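Local coordinates for 39 kDa initiator binding protein (Trichomonas vaginalis, PDB 1Q87) that probably binds the initiator (Inr) element of core promoters, the chain here being its C-terminal domain, at residues Ser145-Trp149 with Ile159-Pro163; Ile166-Trp170 with Tyr196-Ile202; Tyr99-Phe105 with Phe150-Asn156; Ser117-Ile121 with Trp193-Phe197. All blocks are in the same frame, centred on the assembly; numbering follows the deposited sequence.

Contact 1: residues Ser145-Trp149 with Ile159-Pro163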
# COMPACT_ATOMS: atom_id res chain seq x y z
N SER A 145 -10.45 -17.83 9.20
CA SER A 145 -10.70 -16.42 8.88
C SER A 145 -9.66 -15.82 7.93
O SER A 145 -8.59 -16.40 7.70
CB SER A 145 -10.77 -15.60 10.17
OG SER A 145 -11.36 -14.33 9.95
N ILE A 146 -9.98 -14.64 7.39
CA ILE A 146 -9.11 -13.93 6.45
C ILE A 146 -8.08 -13.04 7.14
O ILE A 146 -8.28 -12.55 8.26
CB ILE A 146 -9.95 -13.04 5.53
CG1 ILE A 146 -11.26 -13.73 5.18
CG2 ILE A 146 -9.20 -12.77 4.27
CD1 ILE A 146 -12.38 -12.75 4.81
N SER A 147 -6.97 -12.80 6.44
CA SER A 147 -5.87 -11.97 6.95
C SER A 147 -4.96 -11.48 5.82
O SER A 147 -4.62 -12.25 4.91
CB SER A 147 -5.05 -12.77 7.96
OG SER A 147 -3.88 -12.08 8.31
N GLY A 148 -4.58 -10.21 5.87
CA GLY A 148 -3.70 -9.67 4.84
C GLY A 148 -2.70 -8.67 5.40
O GLY A 148 -3.01 -7.96 6.36
N TRP A 149 -1.51 -8.62 4.80
CA TRP A 149 -0.47 -7.68 5.23
C TRP A 149 0.48 -7.49 4.08
O TRP A 149 0.43 -8.23 3.10
CB TRP A 149 0.29 -8.21 6.45
CG TRP A 149 1.08 -9.47 6.18
CD1 TRP A 149 2.42 -9.58 5.91
CD2 TRP A 149 0.54 -10.79 6.06
NE1 TRP A 149 2.74 -10.88 5.62
CE2 TRP A 149 1.61 -11.65 5.70
CE3 TRP A 149 -0.75 -11.33 6.22
CZ2 TRP A 149 1.42 -13.03 5.49
CZ3 TRP A 149 -0.94 -12.71 6.01
CH2 TRP A 149 0.15 -13.54 5.65
N ILE A 159 0.09 -9.59 0.86
CA ILE A 159 -0.10 -11.04 0.93
C ILE A 159 -1.47 -11.25 1.57
O ILE A 159 -1.77 -10.57 2.54
CB ILE A 159 0.98 -11.69 1.82
CG1 ILE A 159 2.37 -11.46 1.23
CG2 ILE A 159 0.72 -13.19 1.95
CD1 ILE A 159 3.48 -11.96 2.15
N LEU A 160 -2.27 -12.17 1.02
CA LEU A 160 -3.64 -12.50 1.50
C LEU A 160 -3.83 -13.97 1.84
O LEU A 160 -3.70 -14.84 0.96
CB LEU A 160 -4.67 -12.15 0.45
CG LEU A 160 -5.16 -10.72 0.52
CD1 LEU A 160 -6.08 -10.41 -0.66
CD2 LEU A 160 -5.86 -10.54 1.86
N LYS A 161 -4.19 -14.22 3.09
CA LYS A 161 -4.41 -15.59 3.59
C LYS A 161 -5.88 -15.96 3.64
O LYS A 161 -6.55 -15.68 4.63
CB LYS A 161 -3.78 -15.75 4.97
CG LYS A 161 -3.73 -17.18 5.47
CD LYS A 161 -2.33 -17.52 5.95
CE LYS A 161 -2.20 -18.99 6.31
NZ LYS A 161 -0.77 -19.42 6.35
N THR A 162 -6.37 -16.60 2.58
CA THR A 162 -7.77 -17.01 2.48
C THR A 162 -7.93 -18.52 2.56
O THR A 162 -6.94 -19.27 2.62
CB THR A 162 -8.38 -16.54 1.13
OG1 THR A 162 -7.98 -17.43 0.08
CG2 THR A 162 -7.91 -15.14 0.79
N PRO A 163 -9.20 -19.00 2.58
CA PRO A 163 -9.49 -20.44 2.66
C PRO A 163 -8.69 -21.23 1.61
O PRO A 163 -7.95 -22.16 1.94
CB PRO A 163 -10.99 -20.49 2.39
CG PRO A 163 -11.46 -19.27 3.12
CD PRO A 163 -10.45 -18.22 2.70
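Strands 147-149 and 159-162 run antiparallel, their N-to-C directions 171° apart and their axes 4.7 Å from each other at the closest point, with Trp149 opposite Ile159 in a hydrogen-bonded pair. Trp149 N donates to Ile159 O at 3.0 Å, and Ile159 N returns the bond to Trp149 O at 2.6 Å. Further along, Lys161 N reaches Ser147 O at 2.7 Å in an almost straight bond, whereas the return bond from Ser147 N to Lys161 O is weak. Between these pairs Gly148 faces Leu160 with the CA atoms 4.4 Å apart, and Leu160 CD2 packs against Gly148 CA. The two strands form a beta hairpin at one side of the antiparallel sheet; Leu160 is bonded through its backbone to Arg167 on the next strand, and Gly148 to Trp128 and Thr130 of a loop. On the face that carries Trp149 and Ile159, the indole turns back over its partner because CG stands between the backbone N and the carbonyl carbon (chi1 65°). Ile159 CG2 lies over the six-membered ring in a CH-pi contact, 4.1 Å from its centroid, while Ile159 CD1 approaches Trp149 NE1. Lys161 CB comes to the edge of the same indole, near its plane, and its amine leads away from the strand pair.

Contact 2: residues Ile166-Trp170 with Tyr196-Ile202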
# COMPACT_ATOMS: atom_id res chain seq x y z
N ILE A 166 -2.95 -18.84 0.10
CA ILE A 166 -2.27 -17.57 -0.07
C ILE A 166 -2.34 -16.96 -1.47
O ILE A 166 -2.18 -17.65 -2.49
CB ILE A 166 -0.81 -17.72 0.32
CG1 ILE A 166 -0.73 -17.97 1.82
CG2 ILE A 166 0.00 -16.49 -0.06
CD1 ILE A 166 -1.45 -16.93 2.63
N ARG A 167 -2.58 -15.65 -1.51
CA ARG A 167 -2.64 -14.93 -2.78
C ARG A 167 -1.77 -13.67 -2.71
O ARG A 167 -1.62 -13.09 -1.64
CB ARG A 167 -4.08 -14.53 -3.07
CG ARG A 167 -4.33 -14.06 -4.47
CD ARG A 167 -5.68 -13.39 -4.58
NE ARG A 167 -6.67 -14.03 -3.71
CZ ARG A 167 -7.84 -13.48 -3.39
NH1 ARG A 167 -8.16 -12.28 -3.87
NH2 ARG A 167 -8.69 -14.12 -2.60
N LYS A 168 -1.20 -13.26 -3.84
CA LYS A 168 -0.38 -12.07 -3.86
C LYS A 168 -0.79 -11.04 -4.91
O LYS A 168 -1.13 -11.40 -6.02
CB LYS A 168 1.08 -12.45 -4.06
CG LYS A 168 1.71 -13.05 -2.79
CD LYS A 168 3.19 -13.35 -3.01
CE LYS A 168 3.76 -14.18 -1.86
NZ LYS A 168 5.15 -14.61 -2.16
N ILE A 169 -0.76 -9.75 -4.55
CA ILE A 169 -1.13 -8.70 -5.51
C ILE A 169 -0.25 -7.47 -5.26
O ILE A 169 -0.09 -7.02 -4.13
CB ILE A 169 -2.63 -8.38 -5.40
CG1 ILE A 169 -3.00 -7.32 -6.40
CG2 ILE A 169 -3.01 -8.12 -3.97
CD1 ILE A 169 -2.74 -7.74 -7.85
N TRP A 170 0.33 -6.93 -6.33
CA TRP A 170 1.27 -5.81 -6.21
C TRP A 170 0.84 -4.40 -6.55
O TRP A 170 0.30 -4.13 -7.65
CB TRP A 170 2.53 -6.11 -7.05
CG TRP A 170 3.35 -7.29 -6.56
CD1 TRP A 170 4.52 -7.24 -5.86
CD2 TRP A 170 3.05 -8.69 -6.73
NE1 TRP A 170 4.96 -8.50 -5.58
CE2 TRP A 170 4.08 -9.42 -6.10
CE3 TRP A 170 2.01 -9.40 -7.35
CZ2 TRP A 170 4.12 -10.82 -6.09
CZ3 TRP A 170 2.05 -10.78 -7.34
CH2 TRP A 170 3.09 -11.48 -6.71
N TYR A 196 -10.13 -4.97 -8.31
CA TYR A 196 -9.41 -6.20 -8.09
C TYR A 196 -10.11 -7.12 -7.13
O TYR A 196 -10.15 -8.33 -7.35
CB TYR A 196 -7.99 -5.92 -7.60
CG TYR A 196 -7.30 -7.17 -7.14
CD1 TYR A 196 -7.38 -7.57 -5.80
CD2 TYR A 196 -6.62 -8.00 -8.04
CE1 TYR A 196 -6.81 -8.76 -5.37
CE2 TYR A 196 -6.04 -9.21 -7.61
CZ TYR A 196 -6.15 -9.58 -6.27
OH TYR A 196 -5.63 -10.77 -5.82
N PHE A 197 -10.66 -6.57 -6.05
CA PHE A 197 -11.36 -7.42 -5.09
C PHE A 197 -12.76 -7.77 -5.59
O PHE A 197 -13.49 -8.55 -4.96
CB PHE A 197 -11.45 -6.75 -3.73
CG PHE A 197 -10.25 -6.99 -2.88
CD1 PHE A 197 -10.13 -8.18 -2.17
CD2 PHE A 197 -9.25 -6.05 -2.79
CE1 PHE A 197 -9.02 -8.43 -1.40
CE2 PHE A 197 -8.14 -6.28 -2.02
CZ PHE A 197 -8.02 -7.48 -1.31
N GLU A 198 -13.12 -7.18 -6.73
CA GLU A 198 -14.41 -7.43 -7.35
C GLU A 198 -14.17 -8.69 -8.18
O GLU A 198 -14.88 -9.69 -8.05
CB GLU A 198 -14.79 -6.27 -8.26
CG GLU A 198 -16.20 -6.34 -8.83
CD GLU A 198 -16.37 -5.42 -10.05
OE1 GLU A 198 -15.79 -5.73 -11.11
OE2 GLU A 198 -17.07 -4.39 -9.93
N MET A 199 -13.14 -8.62 -9.00
CA MET A 199 -12.73 -9.71 -9.88
C MET A 199 -12.25 -10.95 -9.15
O MET A 199 -12.29 -12.03 -9.71
CB MET A 199 -11.60 -9.25 -10.77
CG MET A 199 -11.89 -8.04 -11.58
SD MET A 199 -12.21 -8.54 -13.25
CE MET A 199 -10.53 -8.59 -13.89
N LYS A 200 -11.78 -10.80 -7.91
CA LYS A 200 -11.23 -11.93 -7.17
C LYS A 200 -11.55 -11.71 -5.72
O LYS A 200 -10.68 -11.34 -4.94
CB LYS A 200 -9.71 -11.97 -7.33
CG LYS A 200 -9.19 -11.61 -8.71
CD LYS A 200 -8.76 -12.82 -9.52
CE LYS A 200 -8.35 -12.41 -10.94
NZ LYS A 200 -7.66 -13.49 -11.71
N PRO A 201 -12.79 -11.95 -5.31
CA PRO A 201 -13.12 -11.74 -3.90
C PRO A 201 -12.44 -12.74 -3.00
O PRO A 201 -11.73 -13.62 -3.46
CB PRO A 201 -14.64 -11.89 -3.87
CG PRO A 201 -15.05 -11.56 -5.28
CD PRO A 201 -14.00 -12.26 -6.09
N ILE A 202 -12.70 -12.61 -1.71
CA ILE A 202 -12.14 -13.48 -0.71
C ILE A 202 -13.01 -14.73 -0.55
O ILE A 202 -13.92 -14.77 0.30
CB ILE A 202 -12.08 -12.74 0.62
CG1 ILE A 202 -11.29 -11.44 0.44
CG2 ILE A 202 -11.47 -13.63 1.69
CD1 ILE A 202 -9.86 -11.66 0.05
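Arg167 and Ile169 of strand 165-171 meet Tyr196 and the chain just after helix 193-199 in a mixed strand-to-helix contact: an aliphatic side chain packs on an aromatic ring, and beside it a guanidinium reaches the backbone beyond the helix end. Ile169 lies over one face of the Tyr196 ring, with its CG1 in a CH-pi contact 3.9 Å from the centroid and only 15° off the normal. Its CD1 reaches the rim at Tyr196 CE2, 3.6 Å away. This branch extends over the ring because CG1 is anti to the backbone N of Ile169 (chi1 -179°). Ile169 and Tyr196 come from opposite sides and lie alongside one another.

Arg167 starts out extended and bends at chi3, which carries its guanidinium past the Tyr196 hydroxyl to the segment that follows the helix. Its plane is 44° from that of the phenol, and Tyr196 OH lies at the guanidinium edge. Arg167 NH1 donates to Lys200 O at 2.9 Å and Arg167 NH2 to Pro201 O at 3.2 Å; both bonds are bent and weak, but together they spread one charged group over two successive carbonyls. Ile202 CD1 comes within 3.8 Å of Arg167 NH2.

Beyond the helix Ile202 packs on the loop residue Ile146. Tyr190 of strand 189-190 meets the Tyr196 ring edge-to-face, Tyr196 also touches Leu182 of strand 182-183, and Phe197 touches Leu160 of strand 157-162, so helix 193-199 lies against several strands of the sheet.

Contact 3: residues Tyr99-Phe105 with Phe150-Asn156; sequences YKFLAMF and FDQNEPN
Phe150, on strand 147-151, presents one ring face to Met104 of helix 95-105. Met104 CG lies over this face, 3.9 Å from the centroid in a CH-pi contact, and Met104 SD stands obliquely to the ring at 4.1 Å from the centroid, a Met-aromatic contact. The thioether reaches it with CG anti to the carbonyl carbon of Met104 (chi1 -58°). The ring edge of Phe150 points at the face of Phe105 in an edge-to-face pair, with centroids 5.7 Å apart and planes at 69°.

Asp151 begins a type I turn that runs to Glu154; its OD1 accepts from Asn153 N at 2.7 Å, forming an Asx turn through the anti lone pair. Gln152, on the same turn, lies near Lys100, but the placing of the two side-chain ends is doubtful. Pro155 then fills the side of the helix: its CB is 3.6 Å from Ala103 CB and also lies close to Lys100 CA, while Pro155 CG meets the Tyr99 ring at its edge. The turn after strand 147-151 thus packs on the side of helix 95-105 and joins the sheet to the helical part. At Asn156 the chain turns a corner, and its CB sits 3.1 Å from Ala103 O. The Asn156 amide is directed elsewhere, its ND2 donating to Asn171 O and Gly25 O, and Ala103 O receives Asn171 ND2.

No hydrogen bond joins the two segments. Their hold on each other is therefore mainly apolar and aromatic, consistent with a mostly buried position, while the polar groups of Tyr99 and Asn156 are satisfied by neighbouring loops and strand 165-171.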
# COMPACT_ATOMS: atom_id res chain seq x y z
N TYR A 99 10.44 4.21 2.19
CA TYR A 99 10.43 3.27 1.05
C TYR A 99 9.25 2.28 1.18
O TYR A 99 8.48 2.06 0.25
CB TYR A 99 11.73 2.47 1.03
CG TYR A 99 11.89 1.58 -0.18
CD1 TYR A 99 12.66 1.99 -1.26
CD2 TYR A 99 11.29 0.30 -0.24
CE1 TYR A 99 12.86 1.17 -2.38
CE2 TYR A 99 11.48 -0.55 -1.40
CZ TYR A 99 12.28 -0.09 -2.45
OH TYR A 99 12.56 -0.84 -3.56
N LYS A 100 9.10 1.72 2.36
CA LYS A 100 8.02 0.79 2.64
C LYS A 100 6.66 1.46 2.41
O LYS A 100 5.78 0.91 1.73
CB LYS A 100 8.14 0.32 4.09
CG LYS A 100 7.10 -0.67 4.52
CD LYS A 100 7.70 -1.74 5.46
CE LYS A 100 7.69 -1.31 6.92
NZ LYS A 100 7.84 -2.46 7.87
N PHE A 101 6.51 2.67 2.97
CA PHE A 101 5.25 3.41 2.92
C PHE A 101 4.85 3.81 1.52
O PHE A 101 3.70 3.66 1.12
CB PHE A 101 5.33 4.64 3.82
CG PHE A 101 4.06 5.38 3.94
CD1 PHE A 101 2.98 4.83 4.60
CD2 PHE A 101 3.92 6.64 3.36
CE1 PHE A 101 1.77 5.50 4.68
CE2 PHE A 101 2.71 7.32 3.44
CZ PHE A 101 1.64 6.75 4.10
N LEU A 102 5.80 4.31 0.76
CA LEU A 102 5.54 4.71 -0.62
C LEU A 102 5.33 3.45 -1.51
O LEU A 102 4.58 3.47 -2.50
CB LEU A 102 6.71 5.58 -1.13
CG LEU A 102 6.76 7.05 -0.62
CD1 LEU A 102 8.11 7.67 -0.85
CD2 LEU A 102 5.68 7.90 -1.34
N ALA A 103 5.96 2.35 -1.13
CA ALA A 103 5.85 1.09 -1.86
C ALA A 103 4.44 0.55 -1.74
O ALA A 103 3.89 0.06 -2.70
CB ALA A 103 6.84 0.05 -1.32
N MET A 104 3.86 0.65 -0.55
CA MET A 104 2.49 0.18 -0.33
C MET A 104 1.44 1.05 -0.99
O MET A 104 0.56 0.54 -1.68
CB MET A 104 2.12 0.12 1.16
CG MET A 104 3.03 -0.77 2.00
SD MET A 104 2.44 -0.79 3.66
CE MET A 104 3.44 0.60 4.36
N PHE A 105 1.54 2.37 -0.82
CA PHE A 105 0.53 3.28 -1.36
C PHE A 105 0.95 4.45 -2.26
O PHE A 105 0.14 5.33 -2.50
CB PHE A 105 -0.27 3.83 -0.22
CG PHE A 105 -0.89 2.80 0.66
CD1 PHE A 105 -1.96 2.02 0.20
CD2 PHE A 105 -0.46 2.66 1.97
CE1 PHE A 105 -2.59 1.10 1.06
CE2 PHE A 105 -1.08 1.75 2.85
CZ PHE A 105 -2.14 0.98 2.41
N PHE A 150 1.34 -6.47 4.16
CA PHE A 150 2.31 -6.21 3.13
C PHE A 150 3.60 -6.89 3.57
O PHE A 150 3.95 -6.87 4.75
CB PHE A 150 2.47 -4.69 2.94
CG PHE A 150 1.37 -4.07 2.09
CD1 PHE A 150 1.52 -3.99 0.71
CD2 PHE A 150 0.22 -3.55 2.68
CE1 PHE A 150 0.54 -3.40 -0.09
CE2 PHE A 150 -0.78 -2.94 1.90
CZ PHE A 150 -0.61 -2.86 0.50
N ASP A 151 4.24 -7.54 2.62
CA ASP A 151 5.47 -8.28 2.81
C ASP A 151 6.55 -7.28 3.24
O ASP A 151 6.89 -6.37 2.48
CB ASP A 151 5.84 -8.96 1.48
CG ASP A 151 7.11 -9.85 1.55
OD1 ASP A 151 8.13 -9.49 2.16
OD2 ASP A 151 7.08 -10.93 0.93
N GLN A 152 7.09 -7.45 4.43
CA GLN A 152 8.13 -6.54 4.85
C GLN A 152 9.33 -6.46 3.90
O GLN A 152 9.98 -5.43 3.81
CB GLN A 152 8.61 -6.89 6.26
CG GLN A 152 8.54 -5.70 7.21
CD GLN A 152 7.12 -5.18 7.39
OE1 GLN A 152 6.46 -4.76 6.43
NE2 GLN A 152 6.63 -5.21 8.62
N ASN A 153 9.63 -7.53 3.17
CA ASN A 153 10.78 -7.50 2.23
C ASN A 153 10.50 -7.12 0.79
O ASN A 153 11.43 -6.93 0.02
CB ASN A 153 11.49 -8.84 2.21
CG ASN A 153 12.49 -8.96 3.31
OD1 ASN A 153 13.63 -8.54 3.15
ND2 ASN A 153 12.07 -9.52 4.45
N GLU A 154 9.23 -7.04 0.42
CA GLU A 154 8.77 -6.67 -0.92
C GLU A 154 7.51 -5.84 -0.55
O GLU A 154 6.37 -6.24 -0.80
CB GLU A 154 8.43 -7.96 -1.67
CG GLU A 154 8.15 -7.84 -3.16
CD GLU A 154 8.32 -9.18 -3.88
OE1 GLU A 154 7.74 -9.37 -4.97
OE2 GLU A 154 9.04 -10.05 -3.35
N PRO A 155 7.73 -4.66 0.06
CA PRO A 155 6.67 -3.76 0.52
C PRO A 155 5.47 -3.36 -0.35
O PRO A 155 4.48 -2.94 0.22
CB PRO A 155 7.42 -2.57 1.11
CG PRO A 155 8.80 -2.66 0.58
CD PRO A 155 8.95 -3.92 -0.24
N ASN A 156 5.53 -3.49 -1.68
CA ASN A 156 4.38 -3.17 -2.55
C ASN A 156 3.57 -4.44 -2.76
O ASN A 156 2.60 -4.45 -3.53
CB ASN A 156 4.83 -2.65 -3.93
CG ASN A 156 5.67 -3.66 -4.70
OD1 ASN A 156 6.46 -4.41 -4.11
ND2 ASN A 156 5.53 -3.66 -6.03

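Contact 4: residues Ser117-Ile121 with Trp193-Phe197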
# COMPACT_ATOMS: atom_id res chain seq x y z
N SER A 117 -9.02 3.82 -0.58
CA SER A 117 -9.56 2.72 -1.38
C SER A 117 -9.39 1.36 -0.71
O SER A 117 -10.37 0.68 -0.40
CB SER A 117 -8.91 2.71 -2.75
OG SER A 117 -9.29 1.54 -3.45
N LEU A 118 -8.14 0.98 -0.45
CA LEU A 118 -7.84 -0.31 0.16
C LEU A 118 -8.46 -0.42 1.53
O LEU A 118 -9.12 -1.40 1.86
CB LEU A 118 -6.33 -0.55 0.28
CG LEU A 118 -5.72 -1.97 0.37
CD1 LEU A 118 -4.82 -2.08 1.58
CD2 LEU A 118 -6.78 -3.02 0.47
N LEU A 119 -8.21 0.60 2.33
CA LEU A 119 -8.71 0.61 3.68
C LEU A 119 -10.23 0.44 3.79
O LEU A 119 -10.74 -0.15 4.75
CB LEU A 119 -8.29 1.90 4.33
CG LEU A 119 -7.82 1.79 5.76
CD1 LEU A 119 -7.01 0.52 5.93
CD2 LEU A 119 -6.97 3.04 6.09
N LEU A 120 -10.96 0.95 2.80
CA LEU A 120 -12.41 0.88 2.86
C LEU A 120 -12.90 -0.55 2.63
O LEU A 120 -13.88 -0.98 3.25
CB LEU A 120 -13.02 1.84 1.83
CG LEU A 120 -14.46 2.29 2.09
CD1 LEU A 120 -15.43 1.42 1.30
CD2 LEU A 120 -14.75 2.27 3.61
N ILE A 121 -12.19 -1.29 1.77
CA ILE A 121 -12.51 -2.69 1.46
C ILE A 121 -12.41 -3.58 2.71
O ILE A 121 -13.35 -4.30 3.04
CB ILE A 121 -11.52 -3.27 0.42
CG1 ILE A 121 -11.47 -2.37 -0.80
CG2 ILE A 121 -11.92 -4.64 0.02
CD1 ILE A 121 -12.81 -2.13 -1.43
N TRP A 193 -8.03 -1.03 -6.29
CA TRP A 193 -8.19 -2.11 -5.34
C TRP A 193 -9.61 -2.68 -5.41
O TRP A 193 -9.79 -3.89 -5.40
CB TRP A 193 -7.92 -1.66 -3.90
CG TRP A 193 -6.47 -1.46 -3.57
CD1 TRP A 193 -5.85 -0.28 -3.33
CD2 TRP A 193 -5.48 -2.49 -3.36
NE1 TRP A 193 -4.56 -0.50 -2.97
CE2 TRP A 193 -4.29 -1.83 -2.98
CE3 TRP A 193 -5.49 -3.89 -3.46
CZ2 TRP A 193 -3.10 -2.54 -2.70
CZ3 TRP A 193 -4.31 -4.59 -3.18
CH2 TRP A 193 -3.13 -3.91 -2.80
N ASP A 194 -10.61 -1.79 -5.46
CA ASP A 194 -12.04 -2.16 -5.51
C ASP A 194 -12.34 -3.12 -6.66
O ASP A 194 -13.02 -4.14 -6.49
CB ASP A 194 -12.89 -0.90 -5.65
CG ASP A 194 -12.52 0.19 -4.62
OD1 ASP A 194 -13.06 0.16 -3.48
OD2 ASP A 194 -11.67 1.07 -4.96
N LYS A 195 -11.84 -2.78 -7.84
CA LYS A 195 -11.98 -3.58 -9.05
C LYS A 195 -11.35 -4.96 -8.84
O LYS A 195 -11.95 -6.00 -9.18
CB LYS A 195 -11.23 -2.88 -10.20
CG LYS A 195 -11.87 -2.99 -11.57
CD LYS A 195 -11.97 -4.43 -12.05
CE LYS A 195 -12.76 -4.53 -13.36
NZ LYS A 195 -12.16 -3.71 -14.46
N TYR A 196 -10.13 -4.97 -8.31
CA TYR A 196 -9.41 -6.20 -8.09
C TYR A 196 -10.11 -7.12 -7.13
O TYR A 196 -10.15 -8.33 -7.35
CB TYR A 196 -7.99 -5.92 -7.60
CG TYR A 196 -7.30 -7.17 -7.14
CD1 TYR A 196 -7.38 -7.57 -5.80
CD2 TYR A 196 -6.62 -8.00 -8.04
CE1 TYR A 196 -6.81 -8.76 -5.37
CE2 TYR A 196 -6.04 -9.21 -7.61
CZ TYR A 196 -6.15 -9.58 -6.27
OH TYR A 196 -5.63 -10.77 -5.82
N PHE A 197 -10.66 -6.57 -6.05
CA PHE A 197 -11.36 -7.42 -5.09
C PHE A 197 -12.76 -7.77 -5.59
O PHE A 197 -13.49 -8.55 -4.96
CB PHE A 197 -11.45 -6.75 -3.73
CG PHE A 197 -10.25 -6.99 -2.88
CD1 PHE A 197 -10.13 -8.18 -2.17
CD2 PHE A 197 -9.25 -6.05 -2.79
CE1 PHE A 197 -9.02 -8.43 -1.40
CE2 PHE A 197 -8.14 -6.28 -2.02
CZ PHE A 197 -8.02 -7.48 -1.31
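Leu118 of helix 111-123 is one bump, Ile121 the other; Leu118 is pressed onto the flat face of Trp193 at the start of helix 193-199. Leu118 CG sits almost over the centre of the five-membered ring, 3.7 Å from its centroid and 12° off the normal, and Leu118 CB spreads the contact toward Trp193 CD1 and NE1. Ile121, one turn on, sets its CG2 over a face of Phe197 at 4.1 Å from Phe197 CG; the opposite face of that ring lies against Tyr196 CD1, so Phe197 is wedged between its own helix and the neighbouring one. Leu118 CD2 approaches Phe197 CE2 obliquely at 4.3 Å. The axes of the two segments pass 9.5 Å apart at 42°; on the sheet side, Trp193 rests on Ile169 and Leu158 and Phe197 on Leu160, so both rings touch helix 111-123 as well as the sheet. Toward the outer side, Ser117 OG lies at the edge of the indole, near its plane, and donates to Asp194 OD2 at 2.9 Å. The hydroxyl comes from 44° above the carboxylate plane, and Asp194 OD2 has a second, weak partner in Ser192 OG. Ile121 CD1 lies beside Asp194 OD1.

How the contacts relate
The four contacts are linked through the antiparallel sheet and the helices packed on it. Contacts 1 and 2 have centres about 10 Å apart and join neighbouring strands: Leu160 O probably accepts from Arg167 N at 2.8 Å. The centres of contacts 2 and 4 are about 9 Å apart; the two share Tyr196 and Phe197, and meet again where Ile169 CG2 lies 3.8 Å from Trp193 CZ3. The centre of contact 3 is about 17 Å from each of the others, yet it is tied in: Glu154 OE1 probably bonds Trp170 NE1 of contact 2 at 3.0 Å, and Phe105 CE1 packs 3.9 Å from Leu118 CD1 of contact 4. Leu160 CD1 of contact 1 lies 3.6 Å from Phe197 CZ.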